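Local atomic coordinates of La protein (Trypanosoma brucei, PDB entry 1S29), a protein that binds RNA, its N-terminal La motif being a winged-helix domain that mediates binding through a conserved aromatic patch. Residues K16-Y21 with E68-S73; G35-A38 with F44-L47; T49-K54 with S58-V63; K75-E80 with R86-L91. All blocks are in the same frame, centred on the assembly; numbering follows the deposited sequence.

Interaction 1. Residues K16-Y21 with E68-S73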
loop_
_atom_site.group_PDB
_atom_site.type_symbol
_atom_site.label_atom_id
_atom_site.label_comp_id
_atom_site.label_asym_id
_atom_site.label_seq_id
_atom_site.Cartn_x
_atom_site.Cartn_y
_atom_site.Cartn_z
ATOM N N LYS A 16 6.226 -2.253 5.371
ATOM C CA LYS A 16 6.323 -1.101 6.257
ATOM C C LYS A 16 6.254 0.233 5.521
ATOM O O LYS A 16 5.789 1.218 6.081
ATOM C CB LYS A 16 7.601 -1.194 7.081
ATOM C CG LYS A 16 7.601 -2.383 8.029
ATOM C CD LYS A 16 8.962 -2.599 8.647
ATOM C CE LYS A 16 8.973 -3.830 9.534
ATOM N NZ LYS A 16 10.300 -4.030 10.172
ATOM N N GLN A 17 6.703 0.260 4.269
ATOM C CA GLN A 17 6.646 1.494 3.487
ATOM C C GLN A 17 5.191 1.796 3.127
ATOM O O GLN A 17 4.782 2.955 3.118
ATOM C CB GLN A 17 7.495 1.372 2.218
ATOM C CG GLN A 17 8.987 1.191 2.487
ATOM C CD GLN A 17 9.665 2.470 2.961
ATOM O OE1 GLN A 17 9.211 3.124 3.899
ATOM N NE2 GLN A 17 10.768 2.826 2.310
ATOM N N VAL A 18 4.413 0.758 2.820
ATOM C CA VAL A 18 3.001 0.958 2.498
ATOM C C VAL A 18 2.289 1.377 3.783
ATOM O O VAL A 18 1.456 2.281 3.771
ATOM C CB VAL A 18 2.342 -0.332 1.926
ATOM C CG1 VAL A 18 0.844 -0.100 1.703
ATOM C CG2 VAL A 18 3.001 -0.716 0.608
ATOM N N GLU A 19 2.628 0.735 4.899
ATOM C CA GLU A 19 2.015 1.094 6.170
ATOM C C GLU A 19 2.386 2.543 6.507
ATOM O O GLU A 19 1.613 3.258 7.140
ATOM C CB GLU A 19 2.482 0.143 7.278
ATOM C CG GLU A 19 2.088 -1.293 7.011
ATOM C CD GLU A 19 2.577 -2.261 8.070
ATOM O OE1 GLU A 19 3.607 -1.983 8.720
ATOM O OE2 GLU A 19 1.933 -3.316 8.243
ATOM N N PHE A 20 3.567 2.970 6.073
ATOM C CA PHE A 20 4.028 4.338 6.325
ATOM C C PHE A 20 3.092 5.355 5.688
ATOM O O PHE A 20 2.657 6.309 6.330
ATOM C CB PHE A 20 5.437 4.529 5.750
ATOM C CG PHE A 20 5.959 5.944 5.836
ATOM C CD1 PHE A 20 6.527 6.427 7.011
ATOM C CD2 PHE A 20 5.915 6.780 4.722
ATOM C CE1 PHE A 20 7.050 7.723 7.075
ATOM C CE2 PHE A 20 6.435 8.078 4.774
ATOM C CZ PHE A 20 7.005 8.548 5.958
ATOM N N TYR A 21 2.783 5.155 4.414
ATOM C CA TYR A 21 1.907 6.086 3.723
ATOM C C TYR A 21 0.510 6.136 4.325
ATOM O O TYR A 21 -0.142 7.181 4.302
ATOM C CB TYR A 21 1.831 5.730 2.234
ATOM C CG TYR A 21 3.090 6.080 1.468
ATOM C CD1 TYR A 21 3.873 5.093 0.877
ATOM C CD2 TYR A 21 3.499 7.406 1.336
ATOM C CE1 TYR A 21 5.034 5.419 0.171
ATOM C CE2 TYR A 21 4.660 7.740 0.634
ATOM C CZ TYR A 21 5.419 6.743 0.054
ATOM O OH TYR A 21 6.555 7.075 -0.654
ATOM N N GLU A 68 1.844 -9.398 -2.306
ATOM C CA GLU A 68 2.550 -10.323 -1.422
ATOM C C GLU A 68 3.192 -9.594 -0.246
ATOM O O GLU A 68 3.203 -10.091 0.884
ATOM C CB GLU A 68 3.621 -11.081 -2.207
ATOM C CG GLU A 68 3.059 -11.853 -3.377
ATOM C CD GLU A 68 1.917 -12.763 -2.968
ATOM O OE1 GLU A 68 0.840 -12.675 -3.597
ATOM O OE2 GLU A 68 2.096 -13.561 -2.020
ATOM N N ALA A 69 3.726 -8.414 -0.516
ATOM C CA ALA A 69 4.362 -7.625 0.523
ATOM C C ALA A 69 3.359 -7.132 1.560
ATOM O O ALA A 69 3.652 -7.091 2.754
ATOM C CB ALA A 69 5.081 -6.432 -0.104
ATOM N N ILE A 70 2.171 -6.761 1.097
ATOM C CA ILE A 70 1.137 -6.229 1.971
ATOM C C ILE A 70 0.345 -7.239 2.792
ATOM O O ILE A 70 0.033 -6.977 3.947
ATOM C CB ILE A 70 0.055 -5.478 1.173
ATOM C CG1 ILE A 70 0.674 -4.306 0.408
ATOM C CG2 ILE A 70 -1.051 -4.995 2.100
ATOM C CD1 ILE A 70 -0.267 -3.660 -0.585
ATOM N N ARG A 71 0.034 -8.389 2.205
ATOM C CA ARG A 71 -0.791 -9.387 2.882
ATOM C C ARG A 71 -0.595 -9.608 4.386
ATOM O O ARG A 71 -1.563 -9.600 5.141
ATOM C CB ARG A 71 -0.712 -10.743 2.162
ATOM C CG ARG A 71 -1.766 -11.724 2.686
ATOM C CD ARG A 71 -1.740 -13.086 2.005
ATOM N NE ARG A 71 -2.061 -13.028 0.581
ATOM C CZ ARG A 71 -1.151 -12.995 -0.387
ATOM N NH1 ARG A 71 0.140 -13.014 -0.084
ATOM N NH2 ARG A 71 -1.529 -12.955 -1.659
ATOM N N PRO A 72 0.651 -9.809 4.844
ATOM C CA PRO A 72 0.918 -10.036 6.273
ATOM C C PRO A 72 0.516 -8.919 7.232
ATOM O O PRO A 72 0.388 -9.145 8.436
ATOM C CB PRO A 72 2.430 -10.262 6.308
ATOM C CG PRO A 72 2.728 -10.809 4.949
ATOM C CD PRO A 72 1.892 -9.933 4.063
ATOM N N SER A 73 0.327 -7.716 6.703
ATOM C CA SER A 73 -0.009 -6.566 7.531
ATOM C C SER A 73 -1.293 -6.693 8.338
ATOM O O SER A 73 -2.276 -7.275 7.883
ATOM C CB SER A 73 -0.089 -5.307 6.669
ATOM O OG SER A 73 -0.360 -4.183 7.478
#
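V18 and E19 of helix 8-21 meet I70 and S73, at and just beyond the end of helix 63-70, in a small buried contact of the winged-helix core that sets one hydrogen bond beside one apolar touch. The bond is short: S73 OG donates to E19 OE2 over 2.6 Å, on the anti lone pair, away from the other carboxylate oxygen. E19 gets there because its CG stays beside the backbone N (chi1 -62°) and the chain then runs extended toward S73. OE2 also accepts from Q15 NE2, and S73 OG accepts from K75 N, so a chain of hydrogen bonds runs from helix 8-21 into the residues that follow helix 63-70. Alongside this bond, V18 CG2 lies 4.3 Å from I70 CG1, an ordinary apolar distance. A type I turn from I70 to S73 brings the serine round, closed by S73 N to I70 O at 2.9 Å. Within 68-73, R71 grips E68 end-on in a salt bridge, NH1 to OE2 at 2.8 Å and NH2 to OE1 at 3.1 Å. L76 of strand 76-78 touches V18, E19 and I70 alike, while helix 47-50 adds L50 against V18 and L47 against I70.

Interaction 2. Residues G35-A38 with F44-L47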
loop_
_atom_site.group_PDB
_atom_site.type_symbol
_atom_site.label_atom_id
_atom_site.label_comp_id
_atom_site.label_asym_id
_atom_site.label_seq_id
_atom_site.Cartn_x
_atom_site.Cartn_y
_atom_site.Cartn_z
ATOM N N GLY A 35 -7.584 12.016 -0.862
ATOM C CA GLY A 35 -8.493 12.201 -1.978
ATOM C C GLY A 35 -8.848 10.871 -2.617
ATOM O O GLY A 35 -9.997 10.638 -2.995
ATOM N N LYS A 36 -7.857 10.001 -2.756
ATOM C CA LYS A 36 -8.092 8.689 -3.355
ATOM C C LYS A 36 -8.980 7.859 -2.431
ATOM O O LYS A 36 -9.912 7.171 -2.875
ATOM C CB LYS A 36 -6.765 7.961 -3.570
ATOM C CG LYS A 36 -5.896 8.556 -4.661
ATOM C CD LYS A 36 -6.542 8.408 -6.031
ATOM C CE LYS A 36 -5.654 8.995 -7.126
ATOM N NZ LYS A 36 -6.323 8.987 -8.459
HETATM N N MSE A 37 -8.677 7.921 -1.142
HETATM C CA MSE A 37 -9.444 7.175 -0.155
HETATM C C MSE A 37 -10.904 7.603 -0.122
HETATM O O MSE A 37 -11.784 6.787 0.175
HETATM C CB MSE A 37 -8.830 7.350 1.236
HETATM C CG MSE A 37 -7.497 6.648 1.424
HETATM SE SE MSE A 37 -6.587 7.278 3.018
HETATM C CE MSE A 37 -7.726 6.515 4.375
ATOM N N ALA A 38 -11.165 8.872 -0.421
ATOM C CA ALA A 38 -12.524 9.398 -0.403
ATOM C C ALA A 38 -13.326 9.076 -1.659
ATOM O O ALA A 38 -14.507 9.433 -1.754
ATOM C CB ALA A 38 -12.497 10.913 -0.185
ATOM N N PHE A 44 -10.661 2.410 -0.001
ATOM C CA PHE A 44 -9.764 1.617 -0.831
ATOM C C PHE A 44 -8.970 2.486 -1.804
ATOM O O PHE A 44 -9.504 3.429 -2.411
ATOM C CB PHE A 44 -10.558 0.565 -1.619
ATOM C CG PHE A 44 -10.747 -0.738 -0.886
ATOM C CD1 PHE A 44 -12.021 -1.215 -0.596
ATOM C CD2 PHE A 44 -9.645 -1.495 -0.502
ATOM C CE1 PHE A 44 -12.192 -2.433 0.070
ATOM C CE2 PHE A 44 -9.805 -2.709 0.160
ATOM C CZ PHE A 44 -11.088 -3.177 0.448
ATOM N N VAL A 45 -7.690 2.151 -1.944
ATOM C CA VAL A 45 -6.772 2.848 -2.847
ATOM C C VAL A 45 -6.148 1.779 -3.745
ATOM O O VAL A 45 -5.677 0.758 -3.249
ATOM C CB VAL A 45 -5.643 3.556 -2.062
ATOM C CG1 VAL A 45 -4.650 4.173 -3.041
ATOM C CG2 VAL A 45 -6.229 4.638 -1.156
ATOM N N SER A 46 -6.151 1.997 -5.059
ATOM C CA SER A 46 -5.597 1.000 -5.973
ATOM C C SER A 46 -4.098 0.818 -5.791
ATOM O O SER A 46 -3.373 1.778 -5.529
ATOM C CB SER A 46 -5.897 1.370 -7.429
ATOM O OG SER A 46 -5.132 2.492 -7.867
ATOM N N LEU A 47 -3.643 -0.425 -5.927
ATOM C CA LEU A 47 -2.228 -0.710 -5.780
ATOM C C LEU A 47 -1.454 -0.038 -6.918
ATOM O O LEU A 47 -0.279 0.285 -6.756
ATOM C CB LEU A 47 -1.979 -2.228 -5.752
ATOM C CG LEU A 47 -2.633 -3.024 -4.611
ATOM C CD1 LEU A 47 -2.107 -4.454 -4.620
ATOM C CD2 LEU A 47 -2.334 -2.372 -3.275
HETATM O O HOH W 1 -9.335 5.094 -4.549
#
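M37 and V45 cross obliquely, with M37 CG 3.5 Å from V45 CG2, the closest touch in a contact that seats the end of helix 31-37 against strand 45-46, an outer strand of the three-stranded winged-helix sheet. V45 turns its two methyls to different work: CG1 stands anti to the backbone N (chi1 175°), which leaves CG2 beside that nitrogen and facing the helix. CG2 also has K36 CB at 4.1 Å, so it sits against K36 CB and M37 CG, near the roots of two successive side chains. Beyond those carbons the long chains part company with V45. K36 bends at chi2 and carries its amine away. M37, a selenomethionine here, runs on through CG and bends at chi3 (70°), putting its methyl against R87 and L91. The F44 CB points away from the helix, and the ring lies on M84 and S79; what F44 offers across the contact is its carbonyl. F44 O and K36 O lie 3.8 Å apart, and a water sits 2.7 Å from each, oriented to donate, though other acceptors compete for its protons. N40 ND2 gives F44 O a further donor, and the backbone of V45 pairs with V85. No direct hydrogen bond joins the two segments: the direct contact is van der Waals, and the two carbonyls, which cannot bond each other, probably share a water.

Interaction 3. Residues T49-K54 with S58-V63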
loop_
_atom_site.group_PDB
_atom_site.type_symbol
_atom_site.label_atom_id
_atom_site.label_comp_id
_atom_site.label_asym_id
_atom_site.label_seq_id
_atom_site.Cartn_x
_atom_site.Cartn_y
_atom_site.Cartn_z
ATOM N N THR A 49 -1.872 2.878 -7.844
ATOM C CA THR A 49 -1.608 4.225 -7.370
ATOM C C THR A 49 -0.401 4.165 -6.452
ATOM O O THR A 49 0.461 5.046 -6.491
ATOM C CB THR A 49 -2.782 4.797 -6.574
ATOM O OG1 THR A 49 -3.889 4.995 -7.456
ATOM C CG2 THR A 49 -2.396 6.140 -5.957
ATOM N N LEU A 50 -0.348 3.129 -5.622
ATOM C CA LEU A 50 0.772 2.981 -4.697
ATOM C C LEU A 50 2.099 2.850 -5.441
ATOM O O LEU A 50 3.134 3.322 -4.972
ATOM C CB LEU A 50 0.553 1.775 -3.783
ATOM C CG LEU A 50 -0.641 1.906 -2.833
ATOM C CD1 LEU A 50 -0.534 0.834 -1.762
ATOM C CD2 LEU A 50 -0.670 3.284 -2.194
ATOM N N LEU A 51 2.060 2.227 -6.613
ATOM C CA LEU A 51 3.262 2.051 -7.413
ATOM C C LEU A 51 3.877 3.377 -7.859
ATOM O O LEU A 51 5.041 3.418 -8.264
ATOM C CB LEU A 51 2.957 1.191 -8.640
ATOM C CG LEU A 51 2.775 -0.308 -8.404
ATOM C CD1 LEU A 51 2.466 -0.994 -9.720
ATOM C CD2 LEU A 51 4.046 -0.887 -7.807
ATOM N N THR A 52 3.104 4.458 -7.786
ATOM C CA THR A 52 3.615 5.761 -8.204
ATOM C C THR A 52 4.318 6.517 -7.080
ATOM O O THR A 52 4.972 7.533 -7.322
ATOM C CB THR A 52 2.491 6.657 -8.770
ATOM O OG1 THR A 52 1.629 7.089 -7.708
ATOM C CG2 THR A 52 1.680 5.891 -9.815
ATOM N N PHE A 53 4.190 6.022 -5.853
ATOM C CA PHE A 53 4.826 6.660 -4.703
ATOM C C PHE A 53 6.285 6.230 -4.627
ATOM O O PHE A 53 6.601 5.057 -4.793
ATOM C CB PHE A 53 4.091 6.276 -3.416
ATOM C CG PHE A 53 2.659 6.734 -3.377
ATOM C CD1 PHE A 53 1.805 6.284 -2.377
ATOM C CD2 PHE A 53 2.162 7.617 -4.334
ATOM C CE1 PHE A 53 0.477 6.707 -2.331
ATOM C CE2 PHE A 53 0.841 8.044 -4.296
ATOM C CZ PHE A 53 -0.004 7.587 -3.292
ATOM N N LYS A 54 7.160 7.199 -4.371
ATOM C CA LYS A 54 8.604 6.982 -4.298
ATOM C C LYS A 54 9.110 5.786 -3.503
ATOM O O LYS A 54 9.953 5.028 -3.991
ATOM C CB LYS A 54 9.296 8.233 -3.746
ATOM C CG LYS A 54 10.798 8.047 -3.555
ATOM C CD LYS A 54 11.415 9.106 -2.654
ATOM C CE LYS A 54 12.892 8.803 -2.435
ATOM N NZ LYS A 54 13.557 9.742 -1.498
ATOM N N SER A 58 10.715 2.600 -5.770
ATOM C CA SER A 58 12.124 2.255 -5.719
ATOM C C SER A 58 12.337 0.764 -5.472
ATOM O O SER A 58 13.415 0.234 -5.733
ATOM C CB SER A 58 12.819 3.064 -4.630
ATOM O OG SER A 58 12.163 2.890 -3.394
ATOM N N VAL A 59 11.295 0.094 -4.985
ATOM C CA VAL A 59 11.355 -1.331 -4.664
ATOM C C VAL A 59 10.734 -2.261 -5.708
ATOM O O VAL A 59 11.257 -3.348 -5.968
ATOM C CB VAL A 59 10.657 -1.600 -3.304
ATOM C CG1 VAL A 59 10.577 -3.100 -3.040
ATOM C CG2 VAL A 59 11.408 -0.892 -2.187
ATOM N N THR A 60 9.628 -1.838 -6.309
ATOM C CA THR A 60 8.950 -2.677 -7.288
ATOM C C THR A 60 8.107 -1.863 -8.265
ATOM O O THR A 60 7.789 -0.708 -8.013
ATOM C CB THR A 60 8.030 -3.682 -6.564
ATOM O OG1 THR A 60 7.324 -4.480 -7.524
ATOM C CG2 THR A 60 7.022 -2.933 -5.693
ATOM N N THR A 61 7.754 -2.481 -9.386
ATOM C CA THR A 61 6.919 -1.824 -10.385
ATOM C C THR A 61 5.805 -2.800 -10.755
ATOM O O THR A 61 5.121 -2.625 -11.763
ATOM C CB THR A 61 7.726 -1.459 -11.662
ATOM O OG1 THR A 61 8.276 -2.644 -12.244
ATOM C CG2 THR A 61 8.852 -0.499 -11.321
ATOM N N ASP A 62 5.626 -3.817 -9.914
ATOM C CA ASP A 62 4.626 -4.863 -10.130
ATOM C C ASP A 62 3.607 -4.967 -8.993
ATOM O O ASP A 62 3.957 -5.289 -7.857
ATOM C CB ASP A 62 5.341 -6.207 -10.304
ATOM C CG ASP A 62 4.387 -7.357 -10.580
ATOM O OD1 ASP A 62 3.160 -7.127 -10.674
ATOM O OD2 ASP A 62 4.880 -8.498 -10.708
ATOM N N VAL A 63 2.340 -4.711 -9.310
ATOM C CA VAL A 63 1.275 -4.780 -8.313
ATOM C C VAL A 63 1.206 -6.145 -7.630
ATOM O O VAL A 63 0.807 -6.245 -6.474
ATOM C CB VAL A 63 -0.109 -4.492 -8.945
ATOM C CG1 VAL A 63 -0.184 -3.050 -9.408
ATOM C CG2 VAL A 63 -0.354 -5.445 -10.107
HETATM O O HOH W 2 6.473 1.391 -9.365
#
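L51 packs against T60-V63, a run that includes an ST turn at T60 and leads into helix 63-70 of the winged-helix domain, while K54 and S58 meet at the surface. The touching parts, 51-54 and 58-63, run nearly antiparallel, their end-to-end directions 165° apart. The dense part is all L51. Its CD1 presses on V63 CG1 at 3.4 Å, tighter than usual for two carbons, the two side chains crossing at about a right angle. The other branch, CD2, lies 3.8 Å from T60 O and slightly farther from T60 CG2. CD1 also nears T61 O (3.7 Å), so both branches lie along the T60-V63 backbone. V66, one turn into helix 63-70, touches L51 as well. Toward solvent the contact thins out to polar links. A water donates to L51 O at 2.7 Å and to T60 O at 2.8 Å, spanning the backbones where they do not meet directly. Farther out, K54 O accepts hydrogen bonds from S58 N and S58 OG, each at 3.1 Å; the amide bond is the i+4 link at the end of helix 54-57. With chi1 at 55° the serine hydroxyl folds back between its own N and carbonyl carbon, and it arrives in the carbonyl plane while the amide comes in tilted from it. Within the loop itself, T60 OG1, also bonded to E65 OE1, accepts from D62 N at 3.0 Å in a fairly straight bond of 165°.

Interaction 4. Residues K75-E80 with R86-L91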
loop_
_atom_site.group_PDB
_atom_site.type_symbol
_atom_site.label_atom_id
_atom_site.label_comp_id
_atom_site.label_asym_id
_atom_site.label_seq_id
_atom_site.Cartn_x
_atom_site.Cartn_y
_atom_site.Cartn_z
ATOM N N LYS A 75 -2.403 -3.828 9.716
ATOM C CA LYS A 75 -2.865 -2.448 9.649
ATOM C C LYS A 75 -3.529 -2.152 8.313
ATOM O O LYS A 75 -4.185 -1.122 8.152
ATOM C CB LYS A 75 -1.688 -1.483 9.835
ATOM C CG LYS A 75 -0.939 -1.650 11.143
ATOM C CD LYS A 75 0.224 -0.678 11.230
ATOM C CE LYS A 75 0.945 -0.783 12.563
ATOM N NZ LYS A 75 1.564 -2.127 12.767
ATOM N N LEU A 76 -3.346 -3.054 7.354
ATOM C CA LEU A 76 -3.912 -2.884 6.017
ATOM C C LEU A 76 -4.775 -4.079 5.644
ATOM O O LEU A 76 -4.577 -5.178 6.160
ATOM C CB LEU A 76 -2.786 -2.749 4.989
ATOM C CG LEU A 76 -1.764 -1.628 5.203
ATOM C CD1 LEU A 76 -0.521 -1.920 4.383
ATOM C CD2 LEU A 76 -2.366 -0.280 4.811
ATOM N N VAL A 77 -5.728 -3.857 4.739
ATOM C CA VAL A 77 -6.621 -4.916 4.272
ATOM C C VAL A 77 -6.710 -4.834 2.751
ATOM O O VAL A 77 -6.990 -3.762 2.202
ATOM C CB VAL A 77 -8.054 -4.754 4.837
ATOM C CG1 VAL A 77 -8.941 -5.881 4.323
ATOM C CG2 VAL A 77 -8.028 -4.753 6.347
ATOM N N LEU A 78 -6.467 -5.963 2.084
ATOM C CA LEU A 78 -6.530 -6.040 0.628
ATOM C C LEU A 78 -7.966 -6.306 0.177
ATOM O O LEU A 78 -8.731 -6.974 0.873
ATOM C CB LEU A 78 -5.620 -7.166 0.117
ATOM C CG LEU A 78 -4.116 -6.875 0.148
ATOM C CD1 LEU A 78 -3.315 -8.166 -0.033
ATOM C CD2 LEU A 78 -3.784 -5.867 -0.947
ATOM N N SER A 79 -8.325 -5.770 -0.983
ATOM C CA SER A 79 -9.663 -5.969 -1.519
ATOM C C SER A 79 -9.778 -7.425 -1.951
ATOM O O SER A 79 -8.770 -8.090 -2.176
ATOM C CB SER A 79 -9.917 -5.029 -2.707
ATOM O OG SER A 79 -8.993 -5.235 -3.760
ATOM N N GLU A 80 -11.008 -7.920 -2.043
ATOM C CA GLU A 80 -11.247 -9.304 -2.442
ATOM C C GLU A 80 -10.505 -9.659 -3.728
ATOM O O GLU A 80 -9.994 -10.769 -3.853
ATOM C CB GLU A 80 -12.752 -9.544 -2.617
ATOM C CG GLU A 80 -13.160 -10.964 -3.037
ATOM C CD GLU A 80 -12.991 -12.004 -1.938
ATOM O OE1 GLU A 80 -12.845 -11.625 -0.753
ATOM O OE2 GLU A 80 -13.024 -13.213 -2.263
ATOM N N ARG A 86 -6.813 -0.905 1.820
ATOM C CA ARG A 86 -7.389 0.122 2.680
ATOM C C ARG A 86 -6.824 0.004 4.088
ATOM O O ARG A 86 -6.230 -1.017 4.447
ATOM C CB ARG A 86 -8.912 -0.023 2.746
ATOM C CG ARG A 86 -9.392 -1.316 3.408
ATOM C CD ARG A 86 -10.906 -1.337 3.469
ATOM N NE ARG A 86 -11.437 -2.600 3.982
ATOM C CZ ARG A 86 -11.382 -2.985 5.254
ATOM N NH1 ARG A 86 -10.815 -2.213 6.168
ATOM N NH2 ARG A 86 -11.913 -4.146 5.618
ATOM N N ARG A 87 -6.989 1.061 4.875
ATOM C CA ARG A 87 -6.540 1.040 6.255
ATOM C C ARG A 87 -7.491 0.132 7.012
ATOM O O ARG A 87 -8.680 0.037 6.676
ATOM C CB ARG A 87 -6.624 2.428 6.890
ATOM C CG ARG A 87 -5.523 3.388 6.532
ATOM C CD ARG A 87 -5.929 4.790 6.967
ATOM N NE ARG A 87 -6.438 4.822 8.336
ATOM C CZ ARG A 87 -5.726 5.179 9.402
ATOM N NH1 ARG A 87 -4.455 5.545 9.273
ATOM N NH2 ARG A 87 -6.290 5.181 10.605
ATOM N N ARG A 88 -6.966 -0.526 8.035
ATOM C CA ARG A 88 -7.771 -1.396 8.875
ATOM C C ARG A 88 -8.618 -0.473 9.749
ATOM O O ARG A 88 -9.803 -0.725 9.986
ATOM C CB ARG A 88 -6.856 -2.240 9.762
ATOM C CG ARG A 88 -7.571 -3.232 10.670
ATOM C CD ARG A 88 -7.981 -4.486 9.912
ATOM N NE ARG A 88 -8.571 -5.487 10.795
ATOM C CZ ARG A 88 -9.865 -5.555 11.098
ATOM N NH1 ARG A 88 -10.715 -4.676 10.584
ATOM N NH2 ARG A 88 -10.308 -6.500 11.920
ATOM N N ASP A 89 -7.997 0.616 10.198
ATOM C CA ASP A 89 -8.641 1.591 11.079
ATOM C C ASP A 89 -9.168 2.840 10.381
ATOM O O ASP A 89 -8.617 3.290 9.381
ATOM C CB ASP A 89 -7.666 2.017 12.179
ATOM C CG ASP A 89 -7.031 0.836 12.881
ATOM O OD1 ASP A 89 -7.771 -0.088 13.270
ATOM O OD2 ASP A 89 -5.789 0.835 13.049
ATOM N N PRO A 90 -10.241 3.432 10.926
ATOM C CA PRO A 90 -10.869 4.639 10.378
ATOM C C PRO A 90 -9.941 5.844 10.488
ATOM O O PRO A 90 -9.033 5.859 11.320
ATOM C CB PRO A 90 -12.112 4.812 11.250
ATOM C CG PRO A 90 -12.381 3.425 11.771
ATOM C CD PRO A 90 -11.003 2.930 12.081
ATOM N N LEU A 91 -10.161 6.850 9.649
ATOM C CA LEU A 91 -9.336 8.048 9.720
ATOM C C LEU A 91 -9.454 8.570 11.146
ATOM O O LEU A 91 -10.526 8.499 11.751
ATOM C CB LEU A 91 -9.832 9.116 8.743
ATOM C CG LEU A 91 -9.648 8.879 7.244
ATOM C CD1 LEU A 91 -10.173 10.089 6.484
ATOM C CD2 LEU A 91 -8.173 8.653 6.927
HETATM O O HOH W 3 -5.214 1.252 10.010
#
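V77 covers one face of the R86 guanidinium, its CB over the centre and 3.8 Å above the plane. The two side chains run side by side on the same face of the hairpin, CG1 reaching NH2 at 3.7 Å and CG2 near NH1. CG2 of V77 has a second neighbour, R88 CD at 3.6 Å, so the valine is flanked by the aliphatic stem of one arginine and the flat end of another. Backbone pairing sets this up. V77 and R86 form a hydrogen-bonded antiparallel pair, V77 N to R86 O and R86 N to V77 O, both 2.9 Å. Next along, L76 and R87 are a non-hydrogen-bonded pair with diverging side chains, and L76 CA makes a CH...O contact with R86 O. R88 N then bonds K75 O at 2.8 Å, approaching from 44° above the carbonyl plane as the second strand gives way to loop.

A further layer fixes R86 and R87. R86 starts between its own N and carbonyl carbon (chi1 65°) and extends straight to NE; NH1 then reaches R87 O at 3.1 Å. R87 turns the other way: NE holds D89 O at 2.9 Å and NH2 bonds P90 O, while NH1 takes F22 O and NH2 forms a salt bridge with D24, so that R87 links the tail after the strand to the loop of F22 and D24. L76 packs on F22. This is the antiparallel hairpin of a winged helix, the wing, with strand 84-87 in the middle of the three-stranded sheet.

Interactions 2 and 3 are nested inside the loop closed by interaction 1, whereas interaction 4 follows it in the chain. Interaction 1 touches each of the others: I70 CD1 is 3.6 Å from L47 CD2 of interaction 2, Y21 CZ is 3.7 Å from F53 CB of interaction 3, and V18 CG1 is 3.5 Å from L76 CD1 of interaction 4. Interactions 2 and 4 share the sheet, strands 45-46 and 84-87 being neighbours, and F44 CZ meets R86 CD at 3.5 Å. Interactions 3 and 4 lie on opposite sides of the chain's centre, centres about 18 Å and nearest atoms about 7 Å apart. No RNA is present; the four contacts build the winged-helix scaffold.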